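Local coordinates for lipolytic protein G-D-S-L family (Chitinophaga pinensis, PDB 4Q7Q) that is probably a lipase or related acyl-ester hydrolase of the SGNH superfamily, although its substrate and physiological role remain undefined, at residues T16-N19 and E24-N27; G79-W84 and M130-F135; K123-T128 and S249-V254; K142-G147 and I214-E219; K196-K199 and N205-Y208. One frame throughout, in Å; residues are numbered along the deposited sequence.

Interaction 1 of 5, residues T16-N19 and E24-N27; sequences TYLN and ETGN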
# COMPACT_ATOMS: atom_id res chain seq x y z
N THR A 16 5.87 -0.28 -1.19
CA THR A 16 7.11 -0.69 -0.53
C THR A 16 8.27 -0.71 -1.52
O THR A 16 9.33 -0.16 -1.25
CB THR A 16 6.93 -2.08 0.11
OG1 THR A 16 5.89 -1.99 1.08
CG2 THR A 16 8.22 -2.56 0.76
N TYR A 17 8.04 -1.35 -2.66
CA TYR A 17 9.02 -1.43 -3.74
C TYR A 17 9.66 -0.08 -4.08
O TYR A 17 10.89 0.03 -4.22
CB TYR A 17 8.34 -2.01 -4.97
CG TYR A 17 9.17 -1.96 -6.25
CD1 TYR A 17 10.05 -2.99 -6.57
CD2 TYR A 17 9.03 -0.90 -7.14
CE1 TYR A 17 10.79 -2.95 -7.74
CE2 TYR A 17 9.76 -0.85 -8.31
CZ TYR A 17 10.64 -1.88 -8.61
OH TYR A 17 11.38 -1.83 -9.77
N LEU A 18 8.82 0.95 -4.20
CA LEU A 18 9.25 2.24 -4.71
C LEU A 18 10.23 2.97 -3.80
O LEU A 18 10.86 3.94 -4.22
CB LEU A 18 8.04 3.14 -4.99
CG LEU A 18 7.21 2.71 -6.20
CD1 LEU A 18 5.84 3.42 -6.24
CD2 LEU A 18 8.00 2.93 -7.50
N ASN A 19 10.36 2.52 -2.55
CA ASN A 19 11.32 3.11 -1.62
C ASN A 19 12.72 3.17 -2.22
O ASN A 19 13.48 4.11 -1.97
CB ASN A 19 11.36 2.33 -0.31
CG ASN A 19 12.28 2.96 0.72
OD1 ASN A 19 11.88 3.87 1.45
ND2 ASN A 19 13.52 2.49 0.79
N GLU A 24 11.10 5.52 -10.64
CA GLU A 24 9.80 5.04 -11.10
C GLU A 24 8.63 5.89 -10.59
O GLU A 24 7.50 5.72 -11.04
CB GLU A 24 9.61 3.56 -10.76
CG GLU A 24 10.50 2.66 -11.60
CD GLU A 24 10.41 1.19 -11.23
OE1 GLU A 24 9.31 0.61 -11.32
OE2 GLU A 24 11.46 0.63 -10.86
N THR A 25 8.91 6.80 -9.65
CA THR A 25 7.92 7.80 -9.25
C THR A 25 8.02 9.05 -10.14
O THR A 25 7.34 10.04 -9.89
CB THR A 25 8.07 8.25 -7.78
OG1 THR A 25 9.24 9.08 -7.63
CG2 THR A 25 8.17 7.04 -6.85
N GLY A 26 8.87 9.00 -11.16
CA GLY A 26 9.15 10.19 -11.95
C GLY A 26 9.93 11.20 -11.14
O GLY A 26 9.89 12.41 -11.40
N ASN A 27 10.64 10.69 -10.13
CA ASN A 27 11.36 11.52 -9.17
C ASN A 27 10.48 12.52 -8.42
O ASN A 27 10.96 13.55 -7.94
CB ASN A 27 12.56 12.21 -9.82
CG ASN A 27 13.52 11.22 -10.44
OD1 ASN A 27 14.12 10.40 -9.74
ND2 ASN A 27 13.66 11.28 -11.76
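Y17 and E24 meet at the partly exposed end of this contact, while L18 packs on E24 and T25 deeper in the protein. On the polar side the phenol donates from Y17 OH to E24 OE2 over 2.7 Å, and OE2 accepts with its syn lone pair, on the side of OE1. The carboxylate lies level with the ring rather than over it: E24 CD is in the ring plane at the edge, and E24 OE1 comes within 3.4 Å of Y17 CE2. The two flat groups are nonetheless turned 65° against each other. Y17 reaches this position with CG anti to the backbone N (chi1 171°), and E24 runs out extended from CG to meet it.

The tighter side has no polar bond. L18 CD2 lies 3.7 Å from E24 CB, touching the root of the same side chain whose tip holds the phenol, and 4.2 Å from T25 CG2. T25 turns this methyl to L18, whereas its OG1 is tied to L22 O and V29 N.

Here helix 14-17 passes through a short 3-10 turn into the loop that precedes helix 33-40. L18 also touches Y234 and H238, the latter part of a probable Ser-His-Asp triad with S14 at the start of the same helix, while the Y17 ring stacks with H21. N19, facing away from E24-N27, bonds to T35 and packs on Y46 and N48 of strand 44-50.

Interaction 2 of 5, residues G79-W84 and M130-F135; sequences GTNDWW and MQRNDF
R132 enters the side of helix 80-85 between T80 and W83, and its guanidinium is met in two different ways. At its edge, NH1 donates to T80 OG1 over 3.0 Å with an N-H...O angle of 153°, the oxygen tilted slightly from the guanidinium plane. Over one face comes W83, whose CZ3 stands 3.5 Å above that plane, displaced toward the rim of the group. Ring and guanidinium are inclined by 61°, so this is a ring corner set on a cationic face and not a parallel stack. The nearest atom of W84 is CB, 4.1 Å from R132 NH1, with its ring set obliquely by NH2.

The approach depends on a bend: R132 leaves its backbone with CG between N and the carbonyl carbon (chi1 48°) and turns again at chi3. Two waters complete the polar network. Water 1 bridges T80 OG1 and M130 O, at 2.7 Å from each. Water 2 donates to N81 OD1 at 2.6 Å and accepts from R132 NH1 at 2.9 Å, which gives that nitrogen two partners and should restrain the rotation of the guanidinium.

N81 ND2 is held by W54 O. The G79-D82 run matches the GxND block of SGNH hydrolases, whose asparagine typically lines the oxyanion hole; N81 lies near the probable triad and a bound tetraethylene glycol, consistent with that role. R132 also packs on L157 and A145, placing the contact where helix 80-85, helix 157-171 and the hairpin of 135-136 and 144-145 converge.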
# COMPACT_ATOMS: atom_id res chain seq x y z
N GLY A 79 -2.59 -5.66 -0.14
CA GLY A 79 -4.03 -5.73 -0.24
C GLY A 79 -4.63 -4.79 -1.26
O GLY A 79 -5.68 -5.08 -1.84
N THR A 80 -3.98 -3.66 -1.51
CA THR A 80 -4.55 -2.69 -2.42
C THR A 80 -4.67 -3.26 -3.84
O THR A 80 -5.67 -3.02 -4.54
CB THR A 80 -3.80 -1.33 -2.39
OG1 THR A 80 -4.63 -0.32 -2.96
CG2 THR A 80 -2.46 -1.39 -3.12
N ASN A 81 -3.71 -4.07 -4.26
CA ASN A 81 -3.80 -4.68 -5.59
C ASN A 81 -4.80 -5.82 -5.63
O ASN A 81 -5.44 -6.03 -6.65
CB ASN A 81 -2.43 -5.11 -6.09
CG ASN A 81 -1.50 -3.94 -6.30
OD1 ASN A 81 -1.93 -2.87 -6.71
ND2 ASN A 81 -0.22 -4.13 -5.99
N ASP A 82 -4.94 -6.55 -4.52
CA ASP A 82 -5.98 -7.56 -4.40
C ASP A 82 -7.35 -6.94 -4.60
O ASP A 82 -8.19 -7.49 -5.31
CB ASP A 82 -5.94 -8.21 -3.01
CG ASP A 82 -4.62 -8.87 -2.71
OD1 ASP A 82 -3.63 -8.14 -2.53
OD2 ASP A 82 -4.59 -10.12 -2.64
N TRP A 83 -7.58 -5.80 -3.96
CA TRP A 83 -8.83 -5.08 -4.14
C TRP A 83 -9.07 -4.70 -5.60
O TRP A 83 -10.15 -4.97 -6.15
CB TRP A 83 -8.89 -3.82 -3.25
CG TRP A 83 -10.05 -2.93 -3.60
CD1 TRP A 83 -11.36 -3.12 -3.25
CD2 TRP A 83 -10.01 -1.72 -4.37
NE1 TRP A 83 -12.13 -2.10 -3.76
CE2 TRP A 83 -11.33 -1.23 -4.45
CE3 TRP A 83 -8.98 -1.01 -5.01
CZ2 TRP A 83 -11.65 -0.06 -5.14
CZ3 TRP A 83 -9.30 0.15 -5.69
CH2 TRP A 83 -10.63 0.61 -5.75
N TRP A 84 -8.08 -4.09 -6.23
CA TRP A 84 -8.27 -3.65 -7.60
C TRP A 84 -8.52 -4.83 -8.54
O TRP A 84 -9.28 -4.72 -9.50
CB TRP A 84 -7.09 -2.80 -8.10
CG TRP A 84 -7.32 -2.36 -9.51
CD1 TRP A 84 -6.62 -2.74 -10.62
CD2 TRP A 84 -8.40 -1.54 -9.97
NE1 TRP A 84 -7.17 -2.17 -11.74
CE2 TRP A 84 -8.27 -1.43 -11.37
CE3 TRP A 84 -9.45 -0.86 -9.34
CZ2 TRP A 84 -9.15 -0.68 -12.15
CZ3 TRP A 84 -10.33 -0.12 -10.11
CH2 TRP A 84 -10.17 -0.03 -11.50
N MSE A 130 -3.75 1.80 2.41
CA MSE A 130 -4.15 3.19 2.47
C MSE A 130 -5.32 3.40 1.52
O MSE A 130 -5.46 2.69 0.53
CB MSE A 130 -2.97 4.07 2.05
CG MSE A 130 -3.21 5.56 2.30
SE MSE A 130 -1.60 6.66 2.11
CE MSE A 130 -1.56 6.76 0.17
N GLN A 131 -6.16 4.38 1.82
CA GLN A 131 -7.15 4.79 0.83
C GLN A 131 -6.44 5.27 -0.43
O GLN A 131 -5.25 5.63 -0.41
CB GLN A 131 -8.09 5.85 1.40
CG GLN A 131 -8.93 5.29 2.53
CD GLN A 131 -9.97 6.26 3.05
OE1 GLN A 131 -10.77 6.80 2.28
NE2 GLN A 131 -9.97 6.46 4.36
N ARG A 132 -7.15 5.23 -1.54
CA ARG A 132 -6.56 5.62 -2.81
C ARG A 132 -7.58 6.36 -3.64
O ARG A 132 -8.76 5.99 -3.66
CB ARG A 132 -6.07 4.38 -3.57
CG ARG A 132 -7.07 3.24 -3.64
CD ARG A 132 -6.47 1.98 -4.23
NE ARG A 132 -6.26 2.08 -5.67
CZ ARG A 132 -5.69 1.13 -6.41
NH1 ARG A 132 -5.25 0.01 -5.83
NH2 ARG A 132 -5.55 1.31 -7.71
N ASN A 133 -7.16 7.43 -4.30
CA ASN A 133 -8.05 8.08 -5.23
C ASN A 133 -7.81 7.54 -6.64
O ASN A 133 -7.13 6.52 -6.79
CB ASN A 133 -7.97 9.60 -5.15
CG ASN A 133 -9.32 10.25 -5.28
OD1 ASN A 133 -10.11 9.86 -6.15
ND2 ASN A 133 -9.62 11.20 -4.41
N ASP A 134 -8.37 8.19 -7.65
CA ASP A 134 -8.16 7.75 -9.03
C ASP A 134 -6.67 7.68 -9.30
O ASP A 134 -5.94 8.65 -9.09
CB ASP A 134 -8.80 8.73 -10.01
CG ASP A 134 -10.31 8.66 -10.05
OD1 ASP A 134 -10.92 7.91 -9.26
OD2 ASP A 134 -10.89 9.37 -10.89
N PHE A 135 -6.22 6.52 -9.78
CA PHE A 135 -4.82 6.29 -10.08
C PHE A 135 -4.57 6.41 -11.57
O PHE A 135 -5.34 5.86 -12.36
CB PHE A 135 -4.43 4.89 -9.61
CG PHE A 135 -3.17 4.36 -10.22
CD1 PHE A 135 -1.95 4.94 -9.93
CD2 PHE A 135 -3.20 3.27 -11.08
CE1 PHE A 135 -0.78 4.44 -10.49
CE2 PHE A 135 -2.03 2.76 -11.63
CZ PHE A 135 -0.82 3.35 -11.34
O HOH W 1 -3.84 1.81 -1.47
O HOH W 2 -4.03 -1.78 -7.80

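Interaction 3 of 5, residues K123-T128 and S249-V254; sequences KIVLIT and SALADV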
# COMPACT_ATOMS: atom_id res chain seq x y z
N LYS A 123 9.29 -10.58 15.34
CA LYS A 123 8.10 -9.75 15.47
C LYS A 123 7.43 -9.57 14.12
O LYS A 123 8.09 -9.54 13.08
CB LYS A 123 8.46 -8.38 16.05
CG LYS A 123 9.06 -8.42 17.44
CD LYS A 123 8.27 -9.33 18.36
N ILE A 124 6.10 -9.48 14.14
CA ILE A 124 5.33 -9.26 12.92
C ILE A 124 4.43 -8.04 13.08
O ILE A 124 3.80 -7.85 14.12
CB ILE A 124 4.47 -10.50 12.55
CG1 ILE A 124 5.34 -11.76 12.46
CG2 ILE A 124 3.74 -10.26 11.23
CD1 ILE A 124 4.56 -13.02 12.13
N VAL A 125 4.39 -7.20 12.05
CA VAL A 125 3.47 -6.08 12.01
C VAL A 125 2.73 -6.11 10.67
O VAL A 125 3.34 -6.30 9.63
CB VAL A 125 4.24 -4.74 12.14
CG1 VAL A 125 3.31 -3.55 11.94
CG2 VAL A 125 4.92 -4.65 13.50
N LEU A 126 1.41 -5.95 10.72
CA LEU A 126 0.62 -5.83 9.49
C LEU A 126 0.24 -4.37 9.27
O LEU A 126 0.05 -3.62 10.22
CB LEU A 126 -0.64 -6.69 9.58
CG LEU A 126 -0.47 -8.14 10.03
CD1 LEU A 126 -1.81 -8.85 10.04
CD2 LEU A 126 0.55 -8.88 9.16
N ILE A 127 0.15 -3.98 8.01
CA ILE A 127 -0.22 -2.61 7.65
C ILE A 127 -1.43 -2.65 6.73
O ILE A 127 -1.38 -3.29 5.68
CB ILE A 127 0.94 -1.90 6.94
CG1 ILE A 127 2.22 -2.00 7.78
CG2 ILE A 127 0.58 -0.46 6.61
CD1 ILE A 127 3.39 -1.27 7.19
N THR A 128 -2.52 -1.97 7.10
CA THR A 128 -3.70 -1.95 6.23
C THR A 128 -3.45 -1.12 4.98
O THR A 128 -2.64 -0.21 4.98
CB THR A 128 -4.94 -1.36 6.93
OG1 THR A 128 -4.73 0.04 7.17
CG2 THR A 128 -5.24 -2.08 8.23
N SER A 249 5.94 7.34 10.36
CA SER A 249 5.69 7.73 11.75
C SER A 249 4.76 6.74 12.45
O SER A 249 4.99 6.38 13.60
CB SER A 249 5.11 9.14 11.82
OG SER A 249 4.81 9.48 13.16
N ALA A 250 3.71 6.32 11.75
CA ALA A 250 2.75 5.37 12.30
C ALA A 250 3.44 4.04 12.55
O ALA A 250 3.21 3.39 13.58
CB ALA A 250 1.57 5.20 11.36
N LEU A 251 4.29 3.63 11.61
CA LEU A 251 5.01 2.37 11.73
C LEU A 251 6.02 2.44 12.87
O LEU A 251 6.17 1.48 13.63
CB LEU A 251 5.71 2.03 10.41
CG LEU A 251 6.45 0.70 10.36
CD1 LEU A 251 5.53 -0.46 10.74
CD2 LEU A 251 7.07 0.46 8.99
N ALA A 252 6.69 3.58 12.99
CA ALA A 252 7.66 3.75 14.07
C ALA A 252 7.02 3.61 15.45
O ALA A 252 7.62 3.03 16.35
CB ALA A 252 8.41 5.07 13.93
N ASP A 253 5.81 4.14 15.61
CA ASP A 253 5.10 4.02 16.89
C ASP A 253 4.88 2.56 17.27
O ASP A 253 5.06 2.17 18.42
CB ASP A 253 3.75 4.75 16.83
CG ASP A 253 3.89 6.26 16.75
OD1 ASP A 253 4.98 6.77 17.09
OD2 ASP A 253 2.91 6.93 16.36
N VAL A 254 4.48 1.75 16.30
CA VAL A 254 4.25 0.33 16.55
C VAL A 254 5.56 -0.41 16.87
O VAL A 254 5.62 -1.22 17.79
CB VAL A 254 3.54 -0.33 15.36
CG1 VAL A 254 3.57 -1.84 15.50
CG2 VAL A 254 2.11 0.18 15.26
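T128 OG1, gripped by Y179 N and D177 OD1, lies just beyond the part of strand 123-127 where V125 and I127 pack on L251 and V254 of helix 241-257. That polar grip belongs to the neighbouring loop; between strand and helix themselves there is no hydrogen bond.

V125 and V254 reach toward each other tip to tip, with V125 CG2 3.7 Å from V254 CG1. The same V254 methyl is 4.0 Å from V125 CG1, so it is set against both branches of the valine. One helical turn earlier, L251 CD1 contacts V125 CG1 at 4.0 Å and I127 CD1 at 4.2 Å. With L251 CG anti to the backbone N (chi1 -177°), the leucine can extend across to both strand residues, though its first bond does not aim at the strand.

The axes of the two short segments approach to 10.3 Å, and their N-to-C directions differ by 149°, so helix and strand run roughly antiparallel. V125 and I127 serve this side of the sheet; L126 points the other way, to V164 and I167 of helix 157-171, as in an alpha/beta/alpha sandwich. L251 is also covered by Y33 and L37 of helix 33-40 and by V176 of the adjacent strand.

All three meetings across the contact are methyl against methyl, which implies that the helix is held to the sheet here by apolar burial and shape, without a directional bond to fix its register.

Interaction 4 of 5, residues K142-G147 and I214-E219; sequences KNNAFG and IPFNPE
Van der Waals contact comes first: P218 rests against K142, with CG to CG at 4.3 Å as the aliphatic part and P218 CB 4.1 Å from the backbone N of K142 as the other. These are loose approaches on the protein surface.

The second kind is amide against ring. N144 ND2 lies near the plane of the F216 ring at its edge, 4.5 Å from CE2, and equally far from P218 CG. No hydrogen bond crosses between the segments; N144 ND2 instead donates to A141 O, which settles where the amide points. One face of the F216 ring is covered from within its own loop, P218 N standing 4.0 Å above the centre.

Within 214-219 a hydrogen bond closes the turn: N217 OD1 accepts from E219 N at 3.3 Å, with an N-H...O angle of 163°, although the donor stands 66° out of the carbonyl plane and so not on a lone pair. F216 itself packs further on V136, L195 and P224, joining this loop to two separate beta hairpins.

N217-E219 thus form an Asx turn whose central residue, P218, rests on K142 and N144 where the chain enters strand 144-145 of the hairpin made with 135-136.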
# COMPACT_ATOMS: atom_id res chain seq x y z
N LYS A 142 -2.60 4.87 -19.81
CA LYS A 142 -3.60 3.86 -20.16
C LYS A 142 -3.77 2.87 -19.01
O LYS A 142 -4.78 2.15 -18.94
CB LYS A 142 -3.20 3.13 -21.44
CG LYS A 142 -3.19 4.01 -22.66
CD LYS A 142 -2.85 3.23 -23.92
CE LYS A 142 -2.87 4.13 -25.14
NZ LYS A 142 -2.62 3.36 -26.40
N ASN A 143 -2.77 2.82 -18.14
CA ASN A 143 -2.85 2.07 -16.90
C ASN A 143 -3.43 2.99 -15.85
O ASN A 143 -2.75 3.89 -15.34
CB ASN A 143 -1.47 1.57 -16.49
CG ASN A 143 -1.52 0.58 -15.35
OD1 ASN A 143 -2.40 0.64 -14.49
ND2 ASN A 143 -0.56 -0.34 -15.34
N ASN A 144 -4.70 2.79 -15.54
CA ASN A 144 -5.38 3.63 -14.58
C ASN A 144 -6.45 2.86 -13.82
O ASN A 144 -6.81 1.75 -14.20
CB ASN A 144 -5.95 4.88 -15.27
CG ASN A 144 -6.92 4.55 -16.38
OD1 ASN A 144 -8.03 4.09 -16.13
ND2 ASN A 144 -6.50 4.79 -17.62
N ALA A 145 -6.97 3.45 -12.74
CA ALA A 145 -7.94 2.78 -11.89
C ALA A 145 -8.75 3.82 -11.12
O ALA A 145 -8.25 4.90 -10.84
CB ALA A 145 -7.24 1.86 -10.91
N PHE A 146 -9.99 3.49 -10.79
CA PHE A 146 -10.78 4.41 -9.98
C PHE A 146 -10.44 4.29 -8.50
O PHE A 146 -9.83 3.31 -8.08
CB PHE A 146 -12.28 4.24 -10.24
CG PHE A 146 -12.82 2.86 -9.96
CD1 PHE A 146 -13.10 2.44 -8.67
CD2 PHE A 146 -13.12 2.00 -11.02
CE1 PHE A 146 -13.64 1.19 -8.43
CE2 PHE A 146 -13.66 0.76 -10.80
CZ PHE A 146 -13.93 0.34 -9.50
N GLY A 147 -10.83 5.31 -7.74
CA GLY A 147 -10.50 5.38 -6.32
C GLY A 147 -11.38 4.53 -5.43
O GLY A 147 -12.40 4.00 -5.86
N ILE A 214 -15.81 13.90 -14.34
CA ILE A 214 -15.23 14.36 -15.60
C ILE A 214 -14.46 13.21 -16.25
O ILE A 214 -13.60 12.61 -15.60
CB ILE A 214 -14.29 15.57 -15.39
CG1 ILE A 214 -14.99 16.68 -14.59
CG2 ILE A 214 -13.80 16.11 -16.74
CD1 ILE A 214 -16.15 17.31 -15.33
N PRO A 215 -14.77 12.90 -17.51
CA PRO A 215 -14.06 11.79 -18.18
C PRO A 215 -12.58 12.06 -18.39
O PRO A 215 -12.17 13.17 -18.74
CB PRO A 215 -14.76 11.70 -19.54
CG PRO A 215 -16.08 12.31 -19.33
CD PRO A 215 -15.89 13.40 -18.33
N PHE A 216 -11.77 11.03 -18.16
CA PHE A 216 -10.37 11.06 -18.53
C PHE A 216 -10.11 10.08 -19.67
O PHE A 216 -10.25 8.87 -19.50
CB PHE A 216 -9.47 10.73 -17.34
CG PHE A 216 -8.02 10.57 -17.71
CD1 PHE A 216 -7.31 11.64 -18.24
CD2 PHE A 216 -7.37 9.36 -17.56
CE1 PHE A 216 -5.98 11.50 -18.60
CE2 PHE A 216 -6.04 9.21 -17.91
CZ PHE A 216 -5.35 10.29 -18.44
N ASN A 217 -9.76 10.62 -20.83
CA ASN A 217 -9.36 9.82 -21.97
C ASN A 217 -7.86 9.98 -22.18
O ASN A 217 -7.41 11.05 -22.59
CB ASN A 217 -10.13 10.26 -23.21
CG ASN A 217 -9.77 9.44 -24.45
OD1 ASN A 217 -9.07 8.43 -24.37
ND2 ASN A 217 -10.26 9.88 -25.60
N PRO A 218 -7.08 8.93 -21.88
CA PRO A 218 -5.61 9.01 -21.91
C PRO A 218 -5.05 9.26 -23.31
O PRO A 218 -3.87 9.59 -23.43
CB PRO A 218 -5.18 7.63 -21.39
CG PRO A 218 -6.35 6.74 -21.64
CD PRO A 218 -7.56 7.60 -21.46
N GLU A 219 -5.87 9.11 -24.34
CA GLU A 219 -5.45 9.38 -25.71
C GLU A 219 -5.72 10.83 -26.10
O GLU A 219 -5.10 11.36 -27.02
CB GLU A 219 -6.14 8.43 -26.69

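Interaction 5 of 5, residues K196-K199 and N205-Y208; sequences KNPK and NYKY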
# COMPACT_ATOMS: atom_id res chain seq x y z
N LYS A 196 -9.67 17.89 -19.62
CA LYS A 196 -10.46 18.65 -20.56
C LYS A 196 -11.90 18.77 -20.10
O LYS A 196 -12.51 17.79 -19.66
CB LYS A 196 -10.39 18.04 -21.96
CG LYS A 196 -9.04 18.19 -22.63
CD LYS A 196 -9.08 17.72 -24.07
CE LYS A 196 -7.74 17.94 -24.74
NZ LYS A 196 -7.76 17.48 -26.15
N ASN A 197 -12.44 19.98 -20.20
CA ASN A 197 -13.84 20.25 -19.93
C ASN A 197 -14.65 19.75 -21.12
O ASN A 197 -14.45 20.22 -22.23
CB ASN A 197 -14.00 21.75 -19.73
CG ASN A 197 -15.43 22.17 -19.42
OD1 ASN A 197 -16.38 21.44 -19.67
ND2 ASN A 197 -15.58 23.38 -18.89
N PRO A 198 -15.58 18.81 -20.90
CA PRO A 198 -16.34 18.26 -22.03
C PRO A 198 -17.16 19.29 -22.81
O PRO A 198 -17.53 19.02 -23.95
CB PRO A 198 -17.28 17.25 -21.35
CG PRO A 198 -16.56 16.84 -20.13
CD PRO A 198 -15.82 18.06 -19.65
N LYS A 199 -17.45 20.43 -22.20
CA LYS A 199 -18.26 21.44 -22.87
C LYS A 199 -17.49 22.28 -23.88
O LYS A 199 -18.09 22.84 -24.79
CB LYS A 199 -18.95 22.35 -21.85
CG LYS A 199 -20.00 21.67 -20.99
CD LYS A 199 -20.83 22.70 -20.25
CE LYS A 199 -21.89 22.05 -19.38
NZ LYS A 199 -22.71 23.08 -18.67
N ASN A 205 -8.58 22.55 -13.90
CA ASN A 205 -8.20 21.86 -12.66
C ASN A 205 -9.44 21.48 -11.87
O ASN A 205 -10.11 22.34 -11.28
CB ASN A 205 -7.27 22.73 -11.80
CG ASN A 205 -7.91 24.07 -11.41
OD1 ASN A 205 -8.44 24.80 -12.25
ND2 ASN A 205 -7.86 24.40 -10.12
N TYR A 206 -9.76 20.18 -11.84
CA TYR A 206 -10.90 19.69 -11.08
C TYR A 206 -10.44 18.98 -9.81
O TYR A 206 -9.83 17.92 -9.88
CB TYR A 206 -11.71 18.68 -11.89
CG TYR A 206 -12.43 19.25 -13.10
CD1 TYR A 206 -13.64 19.92 -12.96
CD2 TYR A 206 -11.91 19.09 -14.37
CE1 TYR A 206 -14.31 20.43 -14.07
CE2 TYR A 206 -12.57 19.59 -15.48
CZ TYR A 206 -13.76 20.26 -15.32
OH TYR A 206 -14.42 20.75 -16.43
N LYS A 207 -10.73 19.56 -8.65
CA LYS A 207 -10.41 18.89 -7.41
C LYS A 207 -11.39 17.74 -7.16
O LYS A 207 -12.34 17.54 -7.92
CB LYS A 207 -10.41 19.86 -6.24
CG LYS A 207 -11.77 20.35 -5.81
CD LYS A 207 -11.63 21.29 -4.62
CE LYS A 207 -12.90 21.39 -3.83
NZ LYS A 207 -12.66 22.25 -2.65
N TYR A 208 -11.15 16.98 -6.10
CA TYR A 208 -12.08 15.95 -5.66
C TYR A 208 -13.16 16.61 -4.81
O TYR A 208 -12.86 17.48 -4.02
CB TYR A 208 -11.33 14.92 -4.82
CG TYR A 208 -12.16 13.77 -4.34
CD1 TYR A 208 -12.42 12.69 -5.16
CD2 TYR A 208 -12.68 13.75 -3.05
CE1 TYR A 208 -13.18 11.62 -4.74
CE2 TYR A 208 -13.45 12.69 -2.61
CZ TYR A 208 -13.69 11.62 -3.46
OH TYR A 208 -14.45 10.56 -3.03
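Y206 brings its hydroxyl up to N197, and this single atom carries most of the contact. Y206 OH is 3.5 Å from both CG and CB of N197, and 3.8 Å from each of OD1 and ND2. The oxygen stands over the amide face, above CG and shifted toward CB, and its equal distances to OD1 and ND2 show that it singles out neither; no hydrogen bond joins them. The amide and phenol planes stand 77° apart, the ring meeting the asparagine by its hydroxyl end. P198 CD is a looser neighbour, 4.4 Å from Y206 OH.

The next shell fixes the amide. N197 OD1 accepts from K199 N at 2.9 Å with an N-H...O angle of 164°. That bond restrains the rotation of the amide, and with CG anti to the backbone N (chi1 -179°) the amide presents its face to the Y206 hydroxyl. N197 also packs on V204, while Y206 is flanked by F211 and I214.

Further out, the backbone of Y206 is bonded to K193, pairing strand 203-206 with 193-196, and K196 is tied to N220 and N221.

This is an Asx turn, N197 to K199, leading out of the first strand of an antiparallel beta hairpin, with a tyrosine of the returning strand against it at the protein surface.

In the fold
Interaction 3 lies in the core of the alpha/beta fold, packing helix 241-257 on strand 123-127 of the parallel sheet. Interaction 2 follows directly from that strand, through the loop 130-135, about 19 Å away between centres. Interaction 1, which folds the loop after helix 14-17 back on that helix's end, is about 16 Å from interaction 2 between centres, and both border the probable catalytic site. Interaction 4 adjoins interaction 2 through the pairing of F135 with A145, and touches interaction 5 through I214. Interaction 5 is nested inside interaction 4, and both within interaction 3: the two hairpins come from separate connections between strand 123-127 and helix 241-257, before helix 157-171 and after strand 175-176. The centres of interactions 3 and 5 lie about 38 Å apart.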